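Local coordinates for protein ketosynthase (Streptomyces sp. MSC090213JE08, PDB 6KXD) that probably catalyses condensation of an acyl-carrier-protein-bound acyl chain with malonyl-ACP, as the ketosynthase of a highly reducing type II polyketide synthase that makes ishigamide, at residues Ala105-Thr111 with Val161-Thr167; Ala82-Arg87 with Val151-Leu156; Leu100-Val106 with Glu188-Leu193; Val177-Asp182 with Val257-Gly261. All blocks are in the same frame, centred on the assembly; numbering follows the deposited sequence.

Contact 1. Residues Ala105-Thr111 with Val161-Thr167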
# COMPACT_ATOMS: atom_id res chain seq x y z
N ALA A 105 11.74 -4.13 13.08
CA ALA A 105 10.56 -4.87 12.66
C ALA A 105 9.97 -4.18 11.46
O ALA A 105 10.21 -2.97 11.22
CB ALA A 105 9.57 -4.93 13.79
N VAL A 106 9.19 -4.96 10.72
CA VAL A 106 8.39 -4.42 9.70
C VAL A 106 6.94 -4.49 10.20
O VAL A 106 6.53 -5.51 10.72
CB VAL A 106 8.62 -5.15 8.37
CG1 VAL A 106 7.51 -4.88 7.37
CG2 VAL A 106 9.96 -4.78 7.77
N ILE A 107 6.19 -3.40 10.00
CA ILE A 107 4.76 -3.36 10.23
C ILE A 107 4.12 -2.95 8.92
O ILE A 107 4.37 -1.88 8.45
CB ILE A 107 4.41 -2.37 11.34
CG1 ILE A 107 5.05 -2.74 12.67
CG2 ILE A 107 2.89 -2.21 11.44
CD1 ILE A 107 4.79 -1.72 13.76
N THR A 108 3.36 -3.85 8.34
CA THR A 108 2.82 -3.61 7.02
C THR A 108 1.35 -4.03 7.07
O THR A 108 1.05 -5.18 7.39
CB THR A 108 3.72 -4.25 5.96
OG1 THR A 108 3.11 -4.08 4.68
CG2 THR A 108 3.96 -5.71 6.24
N VAL A 109 0.51 -3.00 6.90
CA VAL A 109 -0.90 -3.07 6.98
C VAL A 109 -1.44 -2.75 5.59
O VAL A 109 -1.18 -1.70 5.05
CB VAL A 109 -1.50 -2.10 8.01
CG1 VAL A 109 -3.00 -2.23 8.01
CG2 VAL A 109 -0.94 -2.36 9.40
N GLY A 110 -2.26 -3.65 5.09
CA GLY A 110 -2.95 -3.45 3.84
C GLY A 110 -4.23 -2.68 4.06
O GLY A 110 -4.85 -2.81 5.10
N THR A 111 -4.67 -1.93 3.06
CA THR A 111 -5.96 -1.29 3.12
C THR A 111 -6.49 -1.01 1.72
O THR A 111 -5.71 -0.80 0.78
CB THR A 111 -5.93 0.02 3.91
OG1 THR A 111 -7.29 0.25 4.28
CG2 THR A 111 -5.44 1.21 3.14
N VAL A 161 10.93 0.58 13.28
CA VAL A 161 9.97 -0.07 12.45
C VAL A 161 10.00 0.61 11.09
O VAL A 161 10.05 1.84 11.01
CB VAL A 161 8.60 0.09 13.14
CG1 VAL A 161 7.43 0.03 12.19
CG2 VAL A 161 8.50 -0.96 14.24
N GLU A 162 9.90 -0.22 10.05
CA GLU A 162 9.44 0.19 8.75
C GLU A 162 7.92 -0.02 8.71
O GLU A 162 7.45 -1.14 8.63
CB GLU A 162 10.13 -0.65 7.70
CG GLU A 162 9.86 -0.24 6.27
CD GLU A 162 10.48 -1.23 5.30
OE1 GLU A 162 11.24 -2.11 5.77
OE2 GLU A 162 10.18 -1.16 4.11
N ALA A 163 7.20 1.07 8.76
CA ALA A 163 5.71 1.08 8.77
C ALA A 163 5.21 1.43 7.38
O ALA A 163 5.25 2.56 6.99
CB ALA A 163 5.21 2.07 9.78
N THR A 164 4.79 0.40 6.65
CA THR A 164 4.40 0.52 5.30
C THR A 164 2.94 0.10 5.18
O THR A 164 2.58 -1.05 5.44
CB THR A 164 5.25 -0.39 4.40
OG1 THR A 164 6.61 -0.03 4.59
CG2 THR A 164 4.91 -0.20 2.95
N THR A 165 2.11 1.02 4.74
CA THR A 165 0.77 0.60 4.40
C THR A 165 0.72 0.25 2.92
O THR A 165 1.09 1.06 2.10
CB THR A 165 -0.23 1.73 4.63
OG1 THR A 165 -0.11 1.99 6.03
CG2 THR A 165 -1.66 1.33 4.33
N VAL A 166 0.28 -0.97 2.63
CA VAL A 166 0.16 -1.43 1.28
C VAL A 166 -1.29 -1.19 0.83
O VAL A 166 -2.26 -1.68 1.40
CB VAL A 166 0.61 -2.89 1.17
CG1 VAL A 166 0.41 -3.38 -0.25
CG2 VAL A 166 2.08 -3.03 1.59
N THR A 167 -1.43 -0.44 -0.25
CA THR A 167 -2.76 -0.01 -0.71
C THR A 167 -3.08 -0.75 -2.01
O THR A 167 -3.27 -0.12 -3.00
CB THR A 167 -2.83 1.50 -0.88
OG1 THR A 167 -1.89 1.93 -1.86
CG2 THR A 167 -2.56 2.22 0.44

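Contact 2. Residues Ala82-Arg87 with Val151-Leu156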
# COMPACT_ATOMS: atom_id res chain seq x y z
N ALA A 82 -6.83 -1.77 13.20
CA ALA A 82 -5.51 -2.25 12.90
C ALA A 82 -4.73 -2.41 14.21
O ALA A 82 -4.09 -3.46 14.48
CB ALA A 82 -4.82 -1.27 12.00
N VAL A 83 -4.84 -1.36 15.02
CA VAL A 83 -4.09 -1.28 16.29
C VAL A 83 -4.61 -2.37 17.24
O VAL A 83 -3.81 -3.10 17.85
CB VAL A 83 -4.20 0.13 16.91
CG1 VAL A 83 -3.57 0.19 18.29
CG2 VAL A 83 -3.57 1.21 16.06
N ALA A 84 -5.94 -2.51 17.35
CA ALA A 84 -6.52 -3.56 18.19
C ALA A 84 -6.04 -4.95 17.76
O ALA A 84 -5.60 -5.73 18.58
CB ALA A 84 -8.03 -3.42 18.22
N ALA A 85 -6.12 -5.29 16.45
CA ALA A 85 -5.69 -6.55 16.00
C ALA A 85 -4.19 -6.74 16.24
O ALA A 85 -3.74 -7.87 16.49
CB ALA A 85 -6.03 -6.73 14.53
N ALA A 86 -3.41 -5.67 16.08
CA ALA A 86 -1.99 -5.75 16.30
C ALA A 86 -1.72 -6.12 17.77
O ALA A 86 -0.91 -7.00 18.01
CB ALA A 86 -1.33 -4.45 15.95
N ARG A 87 -2.38 -5.40 18.68
CA ARG A 87 -2.30 -5.69 20.14
C ARG A 87 -2.59 -7.18 20.33
O ARG A 87 -1.77 -7.91 20.82
CB ARG A 87 -3.21 -4.74 20.92
CG ARG A 87 -3.41 -5.10 22.39
CD ARG A 87 -2.19 -4.78 23.21
NE ARG A 87 -1.95 -3.34 23.32
CZ ARG A 87 -0.80 -2.84 23.76
NH1 ARG A 87 0.15 -3.66 24.18
NH2 ARG A 87 -0.58 -1.54 23.74
N VAL A 151 0.52 4.02 13.40
CA VAL A 151 -0.14 4.03 14.73
C VAL A 151 0.13 2.74 15.49
O VAL A 151 0.07 2.77 16.71
CB VAL A 151 -1.65 4.29 14.68
CG1 VAL A 151 -1.95 5.72 14.32
CG2 VAL A 151 -2.33 3.29 13.76
N ILE A 152 0.27 1.60 14.79
CA ILE A 152 0.61 0.37 15.43
C ILE A 152 1.96 0.54 16.12
O ILE A 152 2.11 0.07 17.25
CB ILE A 152 0.67 -0.81 14.46
CG1 ILE A 152 -0.74 -1.09 13.92
CG2 ILE A 152 1.31 -2.01 15.14
CD1 ILE A 152 -0.78 -2.05 12.79
N ALA A 153 2.91 1.15 15.41
CA ALA A 153 4.24 1.31 16.00
C ALA A 153 4.10 2.17 17.25
O ALA A 153 4.76 1.94 18.30
CB ALA A 153 5.22 1.89 15.02
N ARG A 154 3.28 3.21 17.13
CA ARG A 154 3.04 4.13 18.23
C ARG A 154 2.47 3.38 19.44
O ARG A 154 2.94 3.54 20.57
CB ARG A 154 2.10 5.26 17.81
CG ARG A 154 2.77 6.30 16.93
CD ARG A 154 1.85 7.46 16.64
NE ARG A 154 1.45 8.14 17.85
CZ ARG A 154 0.40 8.96 17.92
NH1 ARG A 154 -0.27 9.24 16.81
NH2 ARG A 154 0.04 9.49 19.07
N GLU A 155 1.41 2.62 19.20
CA GLU A 155 0.73 1.90 20.29
C GLU A 155 1.64 0.84 20.94
O GLU A 155 1.63 0.66 22.18
CB GLU A 155 -0.52 1.25 19.72
CG GLU A 155 -1.26 0.40 20.72
CD GLU A 155 -1.85 1.14 21.92
OE1 GLU A 155 -1.93 2.39 21.87
OE2 GLU A 155 -2.23 0.45 22.90
N LEU A 156 2.45 0.14 20.14
CA LEU A 156 3.26 -0.92 20.68
C LEU A 156 4.65 -0.42 21.11
O LEU A 156 5.47 -1.24 21.58
CB LEU A 156 3.34 -2.06 19.68
CG LEU A 156 1.98 -2.67 19.36
CD1 LEU A 156 2.12 -3.77 18.34
CD2 LEU A 156 1.31 -3.17 20.62

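Contact 3. Residues Leu100-Val106 with Glu188-Leu193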
# COMPACT_ATOMS: atom_id res chain seq x y z
N LEU A 100 9.27 -5.98 21.90
CA LEU A 100 9.07 -5.40 20.59
C LEU A 100 9.95 -4.15 20.42
O LEU A 100 10.45 -3.91 19.32
CB LEU A 100 7.59 -5.04 20.43
CG LEU A 100 6.64 -6.24 20.36
CD1 LEU A 100 5.21 -5.81 20.64
CD2 LEU A 100 6.73 -6.95 19.03
N GLY A 101 10.06 -3.34 21.49
CA GLY A 101 10.84 -2.09 21.47
C GLY A 101 12.27 -2.34 21.04
O GLY A 101 12.92 -1.46 20.46
N GLU A 102 12.74 -3.57 21.32
CA GLU A 102 14.12 -4.02 21.15
C GLU A 102 14.37 -4.47 19.71
O GLU A 102 15.52 -4.59 19.30
CB GLU A 102 14.42 -5.21 22.08
CG GLU A 102 14.94 -4.83 23.46
CD GLU A 102 15.99 -3.72 23.46
OE1 GLU A 102 15.59 -2.54 23.43
OE2 GLU A 102 17.19 -4.05 23.46
N ARG A 103 13.30 -4.75 18.96
CA ARG A 103 13.42 -5.43 17.69
C ARG A 103 13.23 -4.44 16.53
O ARG A 103 12.35 -3.57 16.55
CB ARG A 103 12.45 -6.61 17.63
CG ARG A 103 13.14 -7.95 17.78
CD ARG A 103 12.39 -8.93 18.66
NE ARG A 103 12.43 -10.21 17.98
CZ ARG A 103 11.45 -11.10 18.00
NH1 ARG A 103 10.65 -11.18 19.05
NH2 ARG A 103 11.27 -11.89 16.96
N GLN A 104 14.12 -4.57 15.54
CA GLN A 104 13.87 -3.96 14.25
C GLN A 104 12.75 -4.79 13.62
O GLN A 104 12.80 -6.01 13.61
CB GLN A 104 15.11 -3.93 13.36
CG GLN A 104 14.84 -3.13 12.09
CD GLN A 104 15.97 -3.12 11.09
OE1 GLN A 104 17.14 -3.29 11.44
NE2 GLN A 104 15.62 -2.92 9.82
N ALA A 105 11.74 -4.13 13.08
CA ALA A 105 10.56 -4.87 12.66
C ALA A 105 9.97 -4.18 11.46
O ALA A 105 10.21 -2.97 11.22
CB ALA A 105 9.57 -4.93 13.79
N VAL A 106 9.19 -4.96 10.72
CA VAL A 106 8.39 -4.42 9.70
C VAL A 106 6.94 -4.49 10.20
O VAL A 106 6.53 -5.51 10.72
CB VAL A 106 8.62 -5.15 8.37
CG1 VAL A 106 7.51 -4.88 7.37
CG2 VAL A 106 9.96 -4.78 7.77
N GLU A 188 17.10 -9.04 7.36
CA GLU A 188 17.21 -7.69 7.91
C GLU A 188 16.34 -7.47 9.15
O GLU A 188 16.62 -6.57 9.94
CB GLU A 188 16.89 -6.68 6.81
CG GLU A 188 18.00 -6.56 5.79
CD GLU A 188 17.59 -5.89 4.49
OE1 GLU A 188 16.58 -5.16 4.49
OE2 GLU A 188 18.30 -6.11 3.48
N VAL A 189 15.28 -8.26 9.30
CA VAL A 189 14.44 -8.21 10.45
C VAL A 189 14.05 -9.64 10.77
O VAL A 189 14.07 -10.47 9.89
CB VAL A 189 13.18 -7.35 10.23
CG1 VAL A 189 13.54 -5.90 9.94
CG2 VAL A 189 12.29 -7.93 9.14
N ASP A 190 13.70 -9.88 12.04
CA ASP A 190 13.33 -11.18 12.51
C ASP A 190 11.84 -11.20 12.82
O ASP A 190 11.29 -12.24 13.20
CB ASP A 190 14.18 -11.56 13.73
CG ASP A 190 15.53 -12.13 13.34
OD1 ASP A 190 16.18 -11.54 12.46
OD2 ASP A 190 15.91 -13.18 13.91
N ILE A 191 11.18 -10.06 12.68
CA ILE A 191 9.79 -9.97 13.04
C ILE A 191 9.07 -8.97 12.13
O ILE A 191 9.62 -7.94 11.74
CB ILE A 191 9.61 -9.57 14.51
CG1 ILE A 191 8.15 -9.71 14.95
CG2 ILE A 191 10.13 -8.18 14.77
CD1 ILE A 191 7.98 -9.67 16.44
N ALA A 192 7.84 -9.33 11.80
CA ALA A 192 6.97 -8.52 10.95
C ALA A 192 5.52 -8.67 11.45
O ALA A 192 5.06 -9.78 11.71
CB ALA A 192 7.11 -9.01 9.55
N LEU A 193 4.86 -7.54 11.69
CA LEU A 193 3.44 -7.48 11.95
C LEU A 193 2.77 -7.09 10.64
O LEU A 193 2.90 -5.97 10.17
CB LEU A 193 3.13 -6.44 13.03
CG LEU A 193 4.00 -6.54 14.29
CD1 LEU A 193 3.56 -5.54 15.34
CD2 LEU A 193 3.97 -7.96 14.81

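Contact 4. Residues Val177-Asp182 with Val257-Gly261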
# COMPACT_ATOMS: atom_id res chain seq x y z
N VAL A 177 1.67 -9.71 4.15
CA VAL A 177 2.24 -10.91 4.70
C VAL A 177 3.47 -11.30 3.87
O VAL A 177 4.51 -11.64 4.42
CB VAL A 177 1.20 -12.06 4.75
CG1 VAL A 177 1.85 -13.37 5.11
CG2 VAL A 177 0.06 -11.77 5.72
N GLY A 178 3.33 -11.24 2.55
CA GLY A 178 4.41 -11.55 1.64
C GLY A 178 5.60 -10.64 1.85
O GLY A 178 6.75 -11.09 1.88
N TYR A 179 5.33 -9.35 2.09
CA TYR A 179 6.39 -8.41 2.36
C TYR A 179 7.09 -8.75 3.67
O TYR A 179 8.32 -8.67 3.78
CB TYR A 179 5.89 -6.97 2.38
CG TYR A 179 7.03 -5.99 2.46
CD1 TYR A 179 8.11 -6.09 1.59
CD2 TYR A 179 7.09 -5.03 3.45
CE1 TYR A 179 9.18 -5.21 1.65
CE2 TYR A 179 8.14 -4.12 3.50
CZ TYR A 179 9.19 -4.22 2.60
OH TYR A 179 10.24 -3.35 2.63
N GLY A 180 6.30 -9.10 4.67
CA GLY A 180 6.88 -9.58 5.93
C GLY A 180 7.78 -10.76 5.67
O GLY A 180 8.85 -10.84 6.20
N LEU A 181 7.32 -11.69 4.84
CA LEU A 181 8.06 -12.88 4.56
C LEU A 181 9.38 -12.49 3.89
O LEU A 181 10.45 -12.92 4.31
CB LEU A 181 7.23 -13.78 3.65
CG LEU A 181 8.00 -14.93 3.01
CD1 LEU A 181 8.40 -15.93 4.07
CD2 LEU A 181 7.14 -15.55 1.92
N ASP A 182 9.30 -11.65 2.86
CA ASP A 182 10.50 -11.23 2.15
C ASP A 182 11.43 -10.48 3.10
O ASP A 182 12.66 -10.66 3.03
CB ASP A 182 10.15 -10.36 0.96
CG ASP A 182 9.56 -11.15 -0.18
OD1 ASP A 182 9.81 -12.41 -0.22
OD2 ASP A 182 8.90 -10.52 -1.03
N VAL A 257 4.88 -19.78 7.04
CA VAL A 257 4.71 -19.08 5.76
C VAL A 257 5.70 -19.68 4.77
O VAL A 257 6.92 -19.55 4.93
CB VAL A 257 4.94 -17.56 5.89
CG1 VAL A 257 4.57 -16.90 4.58
CG2 VAL A 257 4.16 -16.93 7.03
N LEU A 258 5.18 -20.32 3.71
CA LEU A 258 6.01 -21.04 2.77
C LEU A 258 6.42 -20.14 1.60
O LEU A 258 7.55 -20.21 1.12
CB LEU A 258 5.24 -22.24 2.23
CG LEU A 258 4.75 -23.21 3.30
CD1 LEU A 258 4.16 -24.45 2.64
CD2 LEU A 258 5.87 -23.58 4.24
N GLY A 259 5.47 -19.33 1.13
CA GLY A 259 5.75 -18.47 -0.00
C GLY A 259 4.54 -17.65 -0.42
O GLY A 259 3.44 -17.85 0.07
N TYR A 260 4.77 -16.77 -1.38
CA TYR A 260 3.70 -16.09 -2.04
C TYR A 260 4.11 -15.75 -3.46
O TYR A 260 5.30 -15.89 -3.87
CB TYR A 260 3.27 -14.86 -1.21
CG TYR A 260 4.11 -13.62 -1.35
CD1 TYR A 260 5.39 -13.58 -0.82
CD2 TYR A 260 3.60 -12.45 -1.90
CE1 TYR A 260 6.16 -12.44 -0.87
CE2 TYR A 260 4.35 -11.28 -1.93
CZ TYR A 260 5.64 -11.28 -1.43
OH TYR A 260 6.46 -10.22 -1.41
N GLY A 261 3.11 -15.33 -4.22
CA GLY A 261 3.31 -14.88 -5.56
C GLY A 261 2.53 -13.61 -5.81
O GLY A 261 1.40 -13.46 -5.34

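Contact 1. Residues Ala105-Thr111 with Val161-Thr167
Ile107 leans back over Val161, which is two residues before its own register partner, Ala163, where two neighbouring parallel strands of the thiolase-fold sheet run side by side. CB of Ile107 lies 4.0 Å from Val161 CG1. The next atom, CG1 of Ile107, comes closer, 3.7 Å from that same methyl; its place beside the backbone N, anti to the carbonyl carbon (chi1 -61°), turns it to Val161. At the tip, Ile107 CD1 lies 3.5 Å from Val161 CG1 and also touches CG2, while helix 147-156 packs against this face through Ile152. Farther along on the Ile107 side, Thr165 OG1 bonds to Ala145 O.

The backbones pair as a regular parallel sheet: Ile107 N donates to Glu162 O (2.9 Å), Thr164 N to Ile107 O (2.9 Å), and the pattern runs on to Thr111 N and Val166 O.

The other face carries Val106, Thr108, Glu162, Thr164 and Val166. Glu162 is stretched out beside Val106, its OE1 3.6 Å from Val106 CG2, and both its oxygens have partners elsewhere: Tyr179 of the same chain and Asn186 of the partner subunit bond to OE2, and Arg190 of that subunit forms a salt bridge with OE1.

A buried carboxylate with a cross-subunit arginine and two further partners probably stays ionised; an anionic Glu162 would tie this strand to Tyr179 of its own chain and to the neighbouring subunit.

Contact 2. Residues Ala82-Arg87 with Val151-Leu156
Val83 and Val151 meet methyl to methyl, their side chains at about a right angle, where two helices packed on the same side of the thiolase-fold sheet cross at -49° with axes 9.2 Å apart. The fit is tight: Val83 CG2 to Val151 CG2 is 3.3 Å. The other branch of Val83, CG1, anti to the backbone N, crosses Glu155 at a similar angle and presses on its aliphatic part, 3.4 Å from Glu155 CG. Alongside, Ile152 reaches under the 82-87 helix, its CG2 3.7 Å from Ala86 CB, and carries on to Ile107 and Val109 of the sheet below.

Toward the C-terminal ends the contact turns charged. Arg87 bends at chi2 and chi3 so that its guanidinium meets the Glu155 carboxylate nearly perpendicular, the planes 88° apart. Both groups have further partners: Trp66 O and Glu97 take NE and NH1 of the arginine, and the backbone N atoms of His68, His69 and Val70 grip the carboxylate.

Leu156 slides past Arg87 in the opposite direction and sets CD2 over the centre of one guanidinium face. At its edge, Arg87 NH2 donates within the guanidinium plane to Glu155 OE2 (2.7 Å, 166° at the hydrogen), approaching the oxygen from above the carboxylate plane.

Contact 3. Residues Leu100-Val106 with Glu188-Leu193
Ile191 and Val106 join at the start of two parallel strands, 105-110 and 191-198, with helix 172-185 leading into the second as the helix of a beta-alpha-beta crossover that passes over strand 105-110. Two backbone hydrogen bonds make the pairing: Val106 N to Ile191 O (3.2 Å) and Leu193 N to Val106 O (2.8 Å), so Val106 is gripped at both its N and O by strand 191-198.

Apolar contacts centre on Ile191. Its CG2 sits between the backbone N and the carbonyl carbon and is pressed onto Ala105 CB at 3.4 Å, a tight approach. CG1 extends anti to the backbone N (chi1 -170°) and carries CD1 out to Leu100 CD2, 4.0 Å away, the two side chains crossing at about a right angle. On the other face, Val106 CG2 brushes Val189 CG2.

Polar side chains close the loop end. Gln104 stretches fully extended across Val189, its CG 3.7 Å from Val189 CG1 and its NE2 also close to that methyl. The carboxylate of Glu188 is used by the partner subunit, whose Arg189 and Arg190 form salt bridges with OE1.

Arg103 folds back along its chain to reach Glu241, with which NH2 makes a salt bridge. Its guanidinium thereby lies across Ile191: Ile191 CD1 lies 3.7 Å off the guanidinium plane, nearer its border than its middle.

Contact 4. Residues Val177-Asp182 with Val257-Gly261
Leu181 fills the apolar centre, its two methyls divided among three residues of the strand. CG stands anti to the backbone N (chi1 167°), aiming the branch at strand 257-261: CD1 meets Val257 CG1 at 4.0 Å, while CD2 lies 3.8 Å from Gly259 CA and 3.8 Å from Tyr260 CD1, at the edge of the ring. Leu181 and Val257 run antiparallel, side against side. One turn toward the N terminus of the helix, Gly178 CA faces the Tyr260 ring in a CH-pi contact whose exact closeness is doubtful.

The polar edge is the end of that ring. Tyr260 OH donates to Asp182 OD2, modelled at 2.5 Å, shorter than usual, so the exact length is doubtful; the carboxylate and ring planes are 43° apart. OD2 also receives Arg196 NE of the partner subunit in a salt bridge, so this oxygen joins helix, strand and neighbouring chain.

Just before Tyr260, a classic beta bulge sets Leu258 and Gly259 together opposite Ile403 of strand 398-405. The helix crosses the strand at -118° and is hemmed in by further strands: Val177 packs on Leu402 of strand 398-405 and Leu238 of strand 234-242, Leu181 on Val10 of strand 10-19, with helix 274-288 beyond, supplying Asp287 for Tyr260 N.

In the fold
From the N terminus, helix 77-93 opens contact 2, the 100-106 turn opens contact 3, and strand 105-110, which contact 3 shares through Ala105 and Val106, opens contact 1. Helix 147-156 closes contact 2 and strand 161-166 closes contact 1, so these two cross. Helix 172-185 then opens contact 4 before strand 191-198 closes contact 3. Contact 1 is therefore nested within contact 3, which crosses both contacts 2 and 4. Contact 4, closed by strand 255-264, follows contacts 1 and 2 in series. Strand 105-110 sits between 161-166 and 191-198; contact 2 packs on one face and helix 172-185 on the other.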